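Local atomic coordinates of cell division control protein 45 cdc45 putative (Entamoeba histolytica, PDB entry 6CC2), a protein that probably takes part in DNA replication as a Cdc45-family protein, in which a conformational switch may play a regulatory role. Residues A[220-223]-A[224-228]. Numbering follows the deposited sequence.
Sequences KTYV and HAIQY
Ile226 lays its CG1 over one face of the Tyr222 ring, 3.8 Å from the ring centroid and 25° off its normal, a CH-pi contact made one helical turn further on. CG1 sits toward the rim, closest to CZ of Tyr222 at 3.5 Å. The tyrosine ring reaches it because CG stands anti to the backbone N (chi1 167°), swinging the aromatic group forward along the helix. Both residues are buried, which suits a flat ring and a branched aliphatic chain; the one polar atom of the side chain, Tyr222 OH, is hydrogen-bonded to the carbonyl oxygen of Pro340 in strand 338-344, and Phe355 also meets the ring. Beneath the Tyr222-Ile226 pair runs the i to i+4 hydrogen bonding of an alpha-helix, 219-233, with Ile226 N donating to Tyr222 O over 3.1 Å. Ala225 touches Arg184 of helix 182-192 and Val208 of helix 199-213, its small methyl suiting a place where neighbouring helices pack. Elsewhere round the helix, Lys220, His224 and Gln227 are exposed, as befits polar chains. There Val223 O takes two donors, Gln227 N at 2.9 Å and a water at 3.1 Å; the same water donates weakly to Gln227 OE1, while Gln227 NE2 is hydrogen-bonded to Asp231 OD1.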
ATOM      1  N   LYS A 220      -5.102  16.411   2.229  1.00 19.75           N
ATOM      2  CA  LYS A 220      -4.522  17.669   1.760  1.00 21.74           C
ATOM      3  C   LYS A 220      -3.228  17.408   0.993  1.00 21.14           C
ATOM      4  O   LYS A 220      -2.976  18.011  -0.059  1.00 20.86           O
ATOM      5  CB  LYS A 220      -4.282  18.601   2.942  1.00 27.78           C
ATOM      6  CG  LYS A 220      -5.563  19.195   3.510  1.00 48.56           C
ATOM      7  CD  LYS A 220      -5.287  20.223   4.602  1.00 68.86           C
ATOM      8  CE  LYS A 220      -4.741  19.575   5.869  1.00 79.38           C
ATOM      9  NZ  LYS A 220      -4.692  20.535   7.012  1.00 84.51           N
ATOM     10  N   THR A 221      -2.417  16.480   1.477  1.00 19.88           N
ATOM     11  CA  THR A 221      -1.192  16.126   0.762  1.00 18.86           C
ATOM     12  C   THR A 221      -1.502  15.495  -0.590  1.00 18.38           C
ATOM     13  O   THR A 221      -0.879  15.820  -1.624  1.00 18.86           O
ATOM     14  CB  THR A 221      -0.347  15.192   1.630  1.00 19.90           C
ATOM     15  OG1 THR A 221       0.055  15.900   2.805  1.00 21.81           O
ATOM     16  CG2 THR A 221       0.866  14.708   0.876  1.00 22.56           C
ATOM     17  N   TYR A 222      -2.499  14.615  -0.625  1.00 17.30           N
ATOM     18  CA  TYR A 222      -2.904  14.035  -1.890  1.00 16.66           C
ATOM     19  C   TYR A 222      -3.345  15.110  -2.880  1.00 18.80           C
ATOM     20  O   TYR A 222      -2.925  15.118  -4.053  1.00 19.08           O
ATOM     21  CB  TYR A 222      -4.016  13.010  -1.646  1.00 16.35           C
ATOM     22  CG  TYR A 222      -4.677  12.609  -2.947  1.00 17.24           C
ATOM     23  CD1 TYR A 222      -4.063  11.733  -3.827  1.00 17.34           C
ATOM     24  CD2 TYR A 222      -5.901  13.165  -3.324  1.00 18.46           C
ATOM     25  CE1 TYR A 222      -4.642  11.406  -5.030  1.00 17.09           C
ATOM     26  CE2 TYR A 222      -6.475  12.825  -4.529  1.00 18.22           C
ATOM     27  CZ  TYR A 222      -5.849  11.972  -5.382  1.00 18.16           C
ATOM     28  OH  TYR A 222      -6.424  11.647  -6.585  1.00 18.55           O
ATOM     29  N   VAL A 223      -4.209  16.018  -2.440  1.00 19.37           N
ATOM     30  CA  VAL A 223      -4.744  17.021  -3.356  1.00 19.08           C
ATOM     31  C   VAL A 223      -3.622  17.901  -3.880  1.00 21.55           C
ATOM     32  O   VAL A 223      -3.593  18.260  -5.068  1.00 21.88           O
ATOM     33  CB  VAL A 223      -5.852  17.835  -2.666  1.00 21.47           C
ATOM     34  CG1 VAL A 223      -6.254  19.004  -3.504  1.00 27.32           C
ATOM     35  CG2 VAL A 223      -7.039  16.930  -2.430  1.00 20.40           C
ATOM     36  N   HIS A 224      -2.673  18.245  -3.016  1.00 20.98           N
ATOM     37  CA  HIS A 224      -1.532  19.067  -3.449  1.00 22.62           C
ATOM     38  C   HIS A 224      -0.710  18.350  -4.515  1.00 21.38           C
ATOM     39  O   HIS A 224      -0.174  18.988  -5.435  1.00 22.49           O
ATOM     40  CB  HIS A 224      -0.664  19.399  -2.235  1.00 28.34           C
ATOM     41  CG  HIS A 224       0.276  20.550  -2.453  1.00 40.39           C
ATOM     42  ND1 HIS A 224      -0.159  21.812  -2.803  1.00 45.74           N
ATOM     43  CD2 HIS A 224       1.623  20.631  -2.355  1.00 45.34           C
ATOM     44  CE1 HIS A 224       0.881  22.616  -2.923  1.00 48.28           C
ATOM     45  NE2 HIS A 224       1.974  21.926  -2.652  1.00 46.35           N
ATOM     46  N   ALA A 225      -0.565  17.035  -4.392  1.00 20.53           N
ATOM     47  CA  ALA A 225       0.156  16.274  -5.414  1.00 22.67           C
ATOM     48  C   ALA A 225      -0.569  16.341  -6.751  1.00 22.13           C
ATOM     49  O   ALA A 225       0.044  16.576  -7.802  1.00 21.50           O
ATOM     50  CB  ALA A 225       0.318  14.823  -4.967  1.00 23.30           C
ATOM     51  N   ILE A 226      -1.886  16.141  -6.736  1.00 21.27           N
ATOM     52  CA  ILE A 226      -2.662  16.239  -7.965  1.00 23.58           C
ATOM     53  C   ILE A 226      -2.488  17.619  -8.591  1.00 24.40           C
ATOM     54  O   ILE A 226      -2.340  17.753  -9.812  1.00 22.99           O
ATOM     55  CB  ILE A 226      -4.142  15.920  -7.682  1.00 23.04           C
ATOM     56  CG1 ILE A 226      -4.262  14.512  -7.112  1.00 22.96           C
ATOM     57  CG2 ILE A 226      -4.977  16.087  -8.932  1.00 27.11           C
ATOM     58  CD1 ILE A 226      -3.618  13.420  -7.998  1.00 25.63           C
ATOM     59  N   GLN A 227      -2.516  18.675  -7.770  1.00 23.55           N
ATOM     60  CA  GLN A 227      -2.358  20.024  -8.304  1.00 22.29           C
ATOM     61  C   GLN A 227      -1.018  20.173  -9.025  1.00 22.94           C
ATOM     62  O   GLN A 227      -0.920  20.923 -10.003  1.00 23.16           O
ATOM     63  CB  GLN A 227      -2.478  21.065  -7.194  1.00 24.54           C
ATOM     64  CG  GLN A 227      -2.482  22.496  -7.688  1.00 31.97           C
ATOM     65  CD  GLN A 227      -3.716  22.822  -8.506  1.00 35.50           C
ATOM     66  OE1 GLN A 227      -4.837  22.490  -8.114  1.00 36.08           O
ATOM     67  NE2 GLN A 227      -3.516  23.457  -9.653  1.00 34.06           N
ATOM     68  N   TYR A 228       0.022  19.496  -8.543  1.00 22.38           N
ATOM     69  CA  TYR A 228       1.312  19.521  -9.239  1.00 23.88           C
ATOM     70  C   TYR A 228       1.186  18.919 -10.629  1.00 23.68           C
ATOM     71  O   TYR A 228       1.721  19.475 -11.609  1.00 23.27           O
ATOM     72  CB  TYR A 228       2.364  18.772  -8.430  1.00 24.93           C
ATOM     73  CG  TYR A 228       3.762  18.834  -9.017  1.00 25.23           C
ATOM     74  CD1 TYR A 228       4.507  20.000  -8.921  1.00 26.47           C
ATOM     75  CD2 TYR A 228       4.335  17.738  -9.627  1.00 28.81           C
ATOM     76  CE1 TYR A 228       5.779  20.086  -9.447  1.00 31.52           C
ATOM     77  CE2 TYR A 228       5.630  17.808 -10.137  1.00 29.72           C
ATOM     78  CZ  TYR A 228       6.331  18.982 -10.046  1.00 33.22           C
ATOM     79  OH  TYR A 228       7.613  19.078 -10.561  1.00 41.73           O
TER
HETATM   80  O   HOH W   1      -5.837  19.502  -6.867  1.00 45.67           O